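Long-range contacts in protein BA_2500 (Bacillus anthracis, PDB 4GUC), which is of unknown function but belongs to the DUF5065 family of the E-set clan, beta-sandwich domains related to the immunoglobulin fold: residues D9-Q14 with I53-Y57; F25-L29 with D41-Y45; H70-T74 with A94-Y100. One frame throughout, in Å; residues are numbered along the deposited sequence. Where two conformers were deposited one is given.

How the interactions relate
Interactions 1 and 3 work on the same sheet, because strand 53-59 lies between strands 69-76 and 98-106. They touch directly: D9 reaches R71 in a salt bridge, and the backbone of I56 probably bonds to that of Y72. Interaction 2 stands apart on the opposite side of the chain's centre, about 16 Å from interaction 1 and 18 Å from interaction 3 between centres, and involves strand 39-45 of the two-stranded sheet. All three are partly buried, yet their chemistry differs. Charge and an indole ring dominate interaction 1, aliphatic carbons with a water at the rim make interaction 2, and tyrosines linked to a loop asparagine make interaction 3.

Interaction 1 (D9-Q14 with I53-Y57); sequences DTWRWQ and IVKIY
The side chain of K55 runs along one face of the W11 indole and ends on the carboxylate of D9. Its CB starts 4.0 Å from W11 CZ3, and CG lies against the CZ3-CH2 side of the ring. CD sits almost exactly over the centre of the six-membered ring, a CH-pi contact 3.5 Å from the centroid. K55 CE moves on to W11 CE2, and NZ reaches the five-membered ring in a cation-pi contact, 9° off its normal. The chain stays extended beyond CG (chi2 174°, chi3 179°), keeping it flat along the indole. K55 NZ bonds D9 OD1 at 2.7 Å, on the syn side but tilted out of the carboxylate plane, a salt bridge that R71 shares.

D9 OD2 takes three donors. Y57 OH comes at 2.7 Å from over one face of the carboxylate, W11 N from over the other, and Q14 NE2, in one of its two conformers, at 2.7 Å on the anti lone pair. The bonds from Y57 and W11 should limit its rotation, and the cations nearby would probably favour the charged form. W11 N closes an Asx turn, in a loop that lays W11 on strands 53-59 and 98-106 of a probable E-set beta sandwich.

Interaction 2 (F25-L29 with D41-Y45); sequences FIEEL and DVTIY
I44, on strand 39-45 of the smaller sheet in this probable E-set beta sandwich, receives L29 and I26 from the 25-29 loop, whose residues 27-29 form a short 3-10 turn held in shape by the backbone bond from L29 N to I26 O. The tight part is aliphatic. L29 CD2 lies 3.6 Å from I44 CD1, the two side chains crossing at about a right angle, with V42 CG2 further off, 4.3 Å from L29 CD2. With I44 CG1 anti to the carbonyl carbon (chi1 -52°), CD1 is sent to L29 and CG2 to I26, whose CD1 it meets at 4.0 Å. M104 of strand 98-106 packs on both L29 and I44, tying this patch to the larger sheet.

Toward solvent the contact loosens. E28 is exposed; its CB and CG lie beside T43 O, CG at 3.8 Å, and CB also nears I44 CG1. No direct hydrogen bond crosses between the segments. E28 O sits between the two sides: buried V42 packs its CG1 3.4 Å from this oxygen, which also accepts a hydrogen bond from a bridging water at 2.7 Å; the water in turn takes only a weak bond from T43 N.

Interaction 3 (H70-T74 with A94-Y100); sequences HRYKT and AYNPGTY
Y72 meets Y95, N96 and Y100 from a classic beta bulge: Y72 and K73 both face I56 on the adjoining strand 53-59, so strand 69-76 sends two successive side chains toward the 94-100 segment. The chi1 of Y72, -92°, lies away from the usual staggered values. That torsion carries the phenol out across the turn ahead of strand 98-106.

Y100 presents its edge to the face of the Y72 ring in a T-shaped pair, with centroids 5.5 Å apart and planes at 90°; its CE2 stands 4.0 Å from Y72 CG. On the side toward the turn, the edge of the Y72 ring runs close to the backbone, with CE2 3.3 Å from A94 O.

Y95 slides past Y72 in the opposite direction, its CE2 reaching Y72 CB at 4.0 Å. At the end of the same ring, Y95 OH packs 3.3 Å from K73 CB, against the aliphatic part of that lysine. K73 has CG anti to its backbone N and bends at chi2, and its far end leads away from the contact.

Two tyrosine hydroxyls bond to N96, one to its backbone and one to its amide. Y100 OH donates to N96 O, in the carbonyl plane and on a lone pair, at 2.6 Å. From the strand, Y72 OH donates to N96 OD1, in one of the two conformers of that asparagine, at 3.0 Å, in the amide carbonyl plane at a C=O...donor angle of 145°.

Interaction 1 (D9-Q14 with I53-Y57)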
loop_
_atom_site.group_PDB
_atom_site.type_symbol
_atom_site.label_atom_id
_atom_site.label_comp_id
_atom_site.label_asym_id
_atom_site.label_seq_id
_atom_site.Cartn_x
_atom_site.Cartn_y
_atom_site.Cartn_z
ATOM N N ASP A 9 10.894 4.617 7.326
ATOM C CA ASP A 9 9.757 3.723 7.478
ATOM C C ASP A 9 10.235 2.464 8.225
ATOM O O ASP A 9 11.397 2.080 8.084
ATOM C CB ASP A 9 9.214 3.325 6.107
ATOM C CG ASP A 9 7.867 2.604 6.208
ATOM O OD1 ASP A 9 6.840 3.316 6.420
ATOM O OD2 ASP A 9 7.825 1.359 6.030
ATOM N N THR A 10 9.347 1.821 8.984
ATOM C CA THR A 10 9.697 0.648 9.787
ATOM C C THR A 10 9.365 -0.742 9.244
ATOM O O THR A 10 9.799 -1.770 9.796
ATOM C CB THR A 10 8.932 0.696 11.159
ATOM O OG1 THR A 10 7.515 0.667 10.939
ATOM C CG2 THR A 10 9.279 1.921 11.963
ATOM N N TRP A 11 8.615 -0.794 8.156
ATOM C CA TRP A 11 8.189 -2.082 7.596
ATOM C C TRP A 11 9.362 -2.866 7.017
ATOM O O TRP A 11 10.375 -2.310 6.610
ATOM C CB TRP A 11 6.973 -1.884 6.713
ATOM C CG TRP A 11 5.727 -1.615 7.523
ATOM C CD1 TRP A 11 5.628 -1.221 8.837
ATOM C CD2 TRP A 11 4.408 -1.523 6.983
ATOM N NE1 TRP A 11 4.307 -0.991 9.165
ATOM C CE2 TRP A 11 3.536 -1.169 8.043
ATOM C CE3 TRP A 11 3.863 -1.788 5.728
ATOM C CZ2 TRP A 11 2.151 -1.039 7.853
ATOM C CZ3 TRP A 11 2.506 -1.627 5.551
ATOM C CH2 TRP A 11 1.678 -1.269 6.600
ATOM N N ARG A 12 9.201 -4.174 6.947
ATOM C CA ARG A 12 10.292 -5.027 6.512
ATOM C C ARG A 12 10.834 -4.826 5.090
ATOM O O ARG A 12 12.051 -4.775 4.910
ATOM C CB ARG A 12 9.910 -6.491 6.736
ATOM C CG ARG A 12 11.110 -7.433 6.616
ATOM C CD ARG A 12 10.753 -8.872 6.960
ATOM N NE ARG A 12 10.192 -8.985 8.302
ATOM C CZ ARG A 12 10.902 -9.157 9.417
ATOM N NH1 ARG A 12 12.220 -9.245 9.375
ATOM N NH2 ARG A 12 10.282 -9.255 10.579
ATOM N N TRP A 13 9.956 -4.699 4.104
ATOM C CA TRP A 13 10.377 -4.551 2.707
ATOM C C TRP A 13 10.262 -3.114 2.222
ATOM O O TRP A 13 9.157 -2.586 2.061
ATOM C CB TRP A 13 9.525 -5.477 1.843
ATOM C CG TRP A 13 9.460 -6.869 2.370
ATOM C CD1 TRP A 13 8.349 -7.519 2.833
ATOM C CD2 TRP A 13 10.564 -7.753 2.589
ATOM N NE1 TRP A 13 8.688 -8.778 3.263
ATOM C CE2 TRP A 13 10.044 -8.942 3.129
ATOM C CE3 TRP A 13 11.942 -7.668 2.346
ATOM C CZ2 TRP A 13 10.859 -10.035 3.447
ATOM C CZ3 TRP A 13 12.756 -8.758 2.655
ATOM C CH2 TRP A 13 12.211 -9.924 3.206
ATOM N N GLN A 14 11.397 -2.497 1.910
ATOM C CA GLN A 14 11.400 -1.106 1.449
ATOM C C GLN A 14 11.955 -0.992 0.041
ATOM O O GLN A 14 12.353 0.078 -0.395
ATOM C CB GLN A 14 12.252 -0.248 2.376
ATOM C CG GLN A 14 11.887 -0.322 3.850
ATOM C CD GLN A 14 10.605 0.328 4.176
ATOM O OE1 GLN A 14 10.183 1.276 3.518
ATOM N NE2 GLN A 14 9.978 -0.141 5.236
ATOM N N ILE A 53 -3.113 -2.749 8.766
ATOM C CA ILE A 53 -2.814 -1.351 8.440
ATOM C C ILE A 53 -2.323 -1.386 6.990
ATOM O O ILE A 53 -1.557 -2.280 6.605
ATOM C CB ILE A 53 -1.686 -0.765 9.329
ATOM C CG1 ILE A 53 -2.106 -0.760 10.819
ATOM C CG2 ILE A 53 -1.294 0.653 8.872
ATOM C CD1 ILE A 53 -0.980 -0.319 11.731
ATOM N N VAL A 54 -2.743 -0.407 6.197
ATOM C CA VAL A 54 -2.312 -0.311 4.802
ATOM C C VAL A 54 -1.517 0.978 4.563
ATOM O O VAL A 54 -1.867 2.034 5.087
ATOM C CB VAL A 54 -3.525 -0.321 3.834
ATOM C CG1 VAL A 54 -3.113 0.104 2.391
ATOM C CG2 VAL A 54 -4.231 -1.650 3.876
ATOM N N LYS A 55 -0.411 0.886 3.850
ATOM C CA LYS A 55 0.357 2.033 3.459
ATOM C C LYS A 55 0.437 2.092 1.940
ATOM O O LYS A 55 0.468 1.052 1.269
ATOM C CB LYS A 55 1.800 1.936 3.980
ATOM C CG LYS A 55 1.996 2.204 5.453
ATOM C CD LYS A 55 3.407 1.961 5.937
ATOM C CE LYS A 55 3.552 2.255 7.404
ATOM N NZ LYS A 55 4.966 1.907 7.782
ATOM N N ILE A 56 0.422 3.307 1.405
ATOM C CA ILE A 56 0.626 3.594 0.007
ATOM C C ILE A 56 2.059 4.163 -0.096
ATOM O O ILE A 56 2.371 5.165 0.552
ATOM C CB ILE A 56 -0.389 4.583 -0.593
ATOM C CG1 ILE A 56 -1.820 4.007 -0.503
ATOM C CG2 ILE A 56 -0.008 4.899 -2.035
ATOM C CD1 ILE A 56 -2.915 4.891 -1.091
ATOM N N TYR A 57 2.917 3.481 -0.848
ATOM C CA TYR A 57 4.274 3.917 -1.091
ATOM C C TYR A 57 4.468 4.287 -2.556
ATOM O O TYR A 57 3.874 3.686 -3.453
ATOM C CB TYR A 57 5.271 2.781 -0.856
ATOM C CG TYR A 57 5.434 2.208 0.548
ATOM C CD1 TYR A 57 6.442 2.665 1.389
ATOM C CD2 TYR A 57 4.655 1.156 1.008
ATOM C CE1 TYR A 57 6.650 2.114 2.654
ATOM C CE2 TYR A 57 4.848 0.608 2.262
ATOM C CZ TYR A 57 5.856 1.067 3.077
ATOM O OH TYR A 57 6.008 0.442 4.286
HETATM O O HOH W 1 6.590 -2.251 3.085
#

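Interaction 2 (F25-L29 with D41-Y45)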
loop_
_atom_site.group_PDB
_atom_site.type_symbol
_atom_site.label_atom_id
_atom_site.label_comp_id
_atom_site.label_asym_id
_atom_site.label_seq_id
_atom_site.Cartn_x
_atom_site.Cartn_y
_atom_site.Cartn_z
ATOM N N PHE A 25 0.788 -11.535 -2.709
ATOM C CA PHE A 25 -0.089 -10.746 -3.537
ATOM C C PHE A 25 -1.545 -11.100 -3.257
ATOM O O PHE A 25 -1.903 -12.287 -3.195
ATOM C CB PHE A 25 0.172 -10.958 -5.021
ATOM C CG PHE A 25 -0.892 -10.346 -5.885
ATOM C CD1 PHE A 25 -0.986 -8.979 -6.023
ATOM C CD2 PHE A 25 -1.773 -11.131 -6.584
ATOM C CE1 PHE A 25 -1.984 -8.417 -6.786
ATOM C CE2 PHE A 25 -2.764 -10.558 -7.351
ATOM C CZ PHE A 25 -2.849 -9.192 -7.460
ATOM N N ILE A 26 -2.385 -10.073 -3.064
ATOM C CA ILE A 26 -3.814 -10.261 -2.844
ATOM C C ILE A 26 -4.603 -9.346 -3.781
ATOM O O ILE A 26 -4.341 -8.145 -3.890
ATOM C CB ILE A 26 -4.251 -10.194 -1.377
ATOM C CG1 ILE A 26 -3.930 -8.864 -0.756
ATOM C CG2 ILE A 26 -3.630 -11.379 -0.603
ATOM C CD1 ILE A 26 -4.501 -8.740 0.680
ATOM N N GLU A 27 -5.562 -9.912 -4.490
ATOM C CA GLU A 27 -6.349 -9.134 -5.463
ATOM C C GLU A 27 -7.174 -8.003 -4.899
ATOM O O GLU A 27 -7.385 -6.992 -5.590
ATOM C CB GLU A 27 -7.156 -10.099 -6.359
ATOM C CG GLU A 27 -6.179 -10.960 -7.209
ATOM C CD GLU A 27 -6.789 -12.008 -8.128
ATOM O OE1 GLU A 27 -8.009 -11.918 -8.416
ATOM O OE2 GLU A 27 -5.998 -12.908 -8.577
ATOM N N GLU A 28 -7.548 -8.100 -3.621
ATOM C CA GLU A 28 -8.335 -7.046 -2.980
ATOM C C GLU A 28 -7.536 -5.742 -2.894
ATOM O O GLU A 28 -8.125 -4.659 -2.744
ATOM C CB GLU A 28 -8.843 -7.454 -1.584
ATOM C CG GLU A 28 -9.800 -8.627 -1.527
ATOM C CD GLU A 28 -9.187 -9.978 -1.877
ATOM O OE1 GLU A 28 -7.938 -10.108 -1.841
ATOM O OE2 GLU A 28 -9.964 -10.927 -2.156
ATOM N N LEU A 29 -6.198 -5.832 -2.930
ATOM C CA LEU A 29 -5.370 -4.631 -2.901
ATOM C C LEU A 29 -5.007 -4.073 -4.278
ATOM O O LEU A 29 -4.389 -3.009 -4.399
ATOM C CB LEU A 29 -4.061 -4.847 -2.141
ATOM C CG LEU A 29 -4.114 -4.892 -0.633
ATOM C CD1 LEU A 29 -2.778 -5.374 -0.036
ATOM C CD2 LEU A 29 -4.453 -3.472 -0.125
ATOM N N ASP A 41 -10.248 2.626 -2.061
ATOM C CA ASP A 41 -11.230 2.104 -1.094
ATOM C C ASP A 41 -11.304 0.603 -1.275
ATOM O O ASP A 41 -11.831 0.119 -2.277
ATOM C CB ASP A 41 -12.562 2.838 -1.331
ATOM C CG ASP A 41 -13.689 2.465 -0.344
ATOM O OD1 ASP A 41 -13.567 1.529 0.474
ATOM O OD2 ASP A 41 -14.750 3.168 -0.382
ATOM N N VAL A 42 -10.745 -0.116 -0.311
ATOM C CA VAL A 42 -10.697 -1.573 -0.328
ATOM C C VAL A 42 -11.191 -2.221 0.953
ATOM O O VAL A 42 -11.027 -1.667 2.034
ATOM C CB VAL A 42 -9.241 -2.061 -0.604
ATOM C CG1 VAL A 42 -8.720 -1.433 -1.933
ATOM C CG2 VAL A 42 -8.289 -1.689 0.509
ATOM N N THR A 43 -11.763 -3.419 0.836
ATOM C CA THR A 43 -12.239 -4.210 1.995
ATOM C C THR A 43 -11.493 -5.546 1.899
ATOM O O THR A 43 -11.560 -6.212 0.856
ATOM C CB THR A 43 -13.755 -4.398 2.040
ATOM O OG1 THR A 43 -14.365 -3.119 2.235
ATOM C CG2 THR A 43 -14.158 -5.320 3.214
ATOM N N ILE A 44 -10.862 -5.971 2.987
ATOM C CA ILE A 44 -10.018 -7.157 3.012
ATOM C C ILE A 44 -10.239 -8.013 4.238
ATOM O O ILE A 44 -10.378 -7.473 5.355
ATOM C CB ILE A 44 -8.523 -6.656 3.100
ATOM C CG1 ILE A 44 -8.223 -5.623 2.000
ATOM C CG2 ILE A 44 -7.574 -7.822 3.016
ATOM C CD1 ILE A 44 -6.842 -4.992 2.057
ATOM N N TYR A 45 -10.295 -9.333 4.079
ATOM C CA TYR A 45 -10.401 -10.227 5.226
ATOM C C TYR A 45 -9.082 -10.173 6.009
ATOM O O TYR A 45 -8.013 -10.424 5.424
ATOM C CB TYR A 45 -10.678 -11.669 4.803
ATOM C CG TYR A 45 -10.543 -12.665 5.945
ATOM C CD1 TYR A 45 -11.471 -12.688 6.996
ATOM C CD2 TYR A 45 -9.512 -13.623 5.967
ATOM C CE1 TYR A 45 -11.381 -13.562 8.011
ATOM C CE2 TYR A 45 -9.426 -14.526 6.998
ATOM C CZ TYR A 45 -10.374 -14.512 8.022
ATOM O OH TYR A 45 -10.291 -15.446 9.059
HETATM O O HOH W 2 -10.777 -4.734 -2.105
#

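Interaction 3 (H70-T74 with A94-Y100)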
loop_
_atom_site.group_PDB
_atom_site.type_symbol
_atom_site.label_atom_id
_atom_site.label_comp_id
_atom_site.label_asym_id
_atom_site.label_seq_id
_atom_site.Cartn_x
_atom_site.Cartn_y
_atom_site.Cartn_z
ATOM N N HIS A 70 8.782 4.788 -0.863
ATOM C CA HIS A 70 8.697 5.978 -0.020
ATOM C C HIS A 70 7.268 6.128 0.431
ATOM O O HIS A 70 6.360 6.260 -0.394
ATOM C CB HIS A 70 9.176 7.150 -0.874
ATOM C CG HIS A 70 10.491 6.864 -1.537
ATOM N ND1 HIS A 70 11.687 6.886 -0.849
ATOM C CD2 HIS A 70 10.795 6.501 -2.807
ATOM C CE1 HIS A 70 12.671 6.570 -1.676
ATOM N NE2 HIS A 70 12.156 6.335 -2.870
ATOM N N ARG A 71 7.035 6.119 1.733
ATOM C CA ARG A 71 5.683 6.193 2.270
ATOM C C ARG A 71 4.976 7.508 2.001
ATOM O O ARG A 71 5.503 8.573 2.299
ATOM C CB ARG A 71 5.709 5.947 3.786
ATOM C CG ARG A 71 4.279 5.784 4.384
ATOM C CD ARG A 71 4.252 5.657 5.883
ATOM N NE ARG A 71 4.751 6.858 6.554
ATOM C CZ ARG A 71 5.982 7.027 7.058
ATOM N NH1 ARG A 71 6.889 6.055 7.036
ATOM N NH2 ARG A 71 6.310 8.182 7.624
ATOM N N TYR A 72 3.798 7.440 1.389
ATOM C CA TYR A 72 2.953 8.610 1.129
ATOM C C TYR A 72 1.751 8.663 2.056
ATOM O O TYR A 72 1.237 9.756 2.336
ATOM C CB TYR A 72 2.503 8.699 -0.354
ATOM C CG TYR A 72 3.450 9.537 -1.185
ATOM C CD1 TYR A 72 4.777 9.163 -1.366
ATOM C CD2 TYR A 72 3.009 10.701 -1.800
ATOM C CE1 TYR A 72 5.656 9.952 -2.092
ATOM C CE2 TYR A 72 3.877 11.481 -2.570
ATOM C CZ TYR A 72 5.187 11.100 -2.711
ATOM O OH TYR A 72 6.069 11.872 -3.463
ATOM N N LYS A 73 1.263 7.522 2.520
ATOM C CA LYS A 73 0.088 7.525 3.392
ATOM C C LYS A 73 -0.009 6.269 4.210
ATOM O O LYS A 73 0.331 5.196 3.718
ATOM C CB LYS A 73 -1.187 7.619 2.541
ATOM C CG LYS A 73 -2.447 8.056 3.277
ATOM C CD LYS A 73 -2.358 9.522 3.704
ATOM C CE LYS A 73 -3.574 9.992 4.476
ATOM N NZ LYS A 73 -3.436 11.451 4.811
ATOM N N THR A 74 -0.486 6.393 5.453
ATOM C CA THR A 74 -0.736 5.253 6.362
ATOM C C THR A 74 -2.257 5.305 6.538
ATOM O O THR A 74 -2.825 6.352 6.895
ATOM C CB THR A 74 -0.038 5.383 7.714
ATOM O OG1 THR A 74 1.366 5.464 7.481
ATOM C CG2 THR A 74 -0.360 4.173 8.562
ATOM N N ALA A 94 -1.327 15.703 -3.738
ATOM C CA ALA A 94 -0.138 15.439 -2.933
ATOM C C ALA A 94 0.574 14.176 -3.474
ATOM O O ALA A 94 1.766 13.974 -3.236
ATOM C CB ALA A 94 -0.529 15.270 -1.469
ATOM N N TYR A 95 -0.170 13.303 -4.173
ATOM C CA TYR A 95 0.399 12.124 -4.792
ATOM C C TYR A 95 0.885 12.526 -6.205
ATOM O O TYR A 95 0.116 12.465 -7.180
ATOM C CB TYR A 95 -0.648 11.019 -4.922
ATOM C CG TYR A 95 -1.180 10.467 -3.611
ATOM C CD1 TYR A 95 -2.208 11.109 -2.924
ATOM C CD2 TYR A 95 -0.668 9.280 -3.062
ATOM C CE1 TYR A 95 -2.719 10.590 -1.712
ATOM C CE2 TYR A 95 -1.166 8.759 -1.876
ATOM C CZ TYR A 95 -2.189 9.426 -1.202
ATOM O OH TYR A 95 -2.715 8.941 -0.026
ATOM N N ASN A 96 2.167 12.861 -6.300
ATOM C CA ASN A 96 2.798 13.248 -7.549
ATOM C C ASN A 96 2.631 12.162 -8.615
ATOM O O ASN A 96 2.782 10.983 -8.305
ATOM C CB ASN A 96 4.289 13.408 -7.265
ATOM C CG ASN A 96 4.572 14.462 -6.204
ATOM O OD1 ASN A 96 5.086 14.143 -5.123
ATOM N ND2 ASN A 96 4.162 15.699 -6.467
ATOM N N PRO A 97 2.290 12.535 -9.867
ATOM C CA PRO A 97 2.183 11.463 -10.844
ATOM C C PRO A 97 3.397 10.510 -10.823
ATOM O O PRO A 97 4.541 10.945 -10.766
ATOM C CB PRO A 97 2.057 12.212 -12.166
ATOM C CG PRO A 97 1.349 13.480 -11.769
ATOM C CD PRO A 97 1.990 13.848 -10.467
ATOM N N GLY A 98 3.129 9.218 -10.807
ATOM C CA GLY A 98 4.192 8.224 -10.784
ATOM C C GLY A 98 3.648 6.846 -10.493
ATOM O O GLY A 98 2.453 6.602 -10.691
ATOM N N THR A 99 4.529 5.958 -10.038
ATOM C CA THR A 99 4.200 4.569 -9.742
ATOM C C THR A 99 4.142 4.370 -8.241
ATOM O O THR A 99 5.006 4.847 -7.502
ATOM C CB THR A 99 5.220 3.626 -10.392
ATOM O OG1 THR A 99 5.216 3.855 -11.809
ATOM C CG2 THR A 99 4.920 2.170 -10.117
ATOM N N TYR A 100 3.106 3.664 -7.782
ATOM C CA TYR A 100 2.842 3.413 -6.355
ATOM C C TYR A 100 2.486 1.979 -6.076
ATOM O O TYR A 100 2.278 1.220 -7.016
ATOM C CB TYR A 100 1.671 4.312 -5.931
ATOM C CG TYR A 100 2.002 5.793 -5.933
ATOM C CD1 TYR A 100 1.987 6.538 -7.100
ATOM C CD2 TYR A 100 2.309 6.452 -4.747
ATOM C CE1 TYR A 100 2.310 7.905 -7.111
ATOM C CE2 TYR A 100 2.621 7.807 -4.742
ATOM C CZ TYR A 100 2.635 8.530 -5.932
ATOM O OH TYR A 100 2.936 9.892 -5.909
#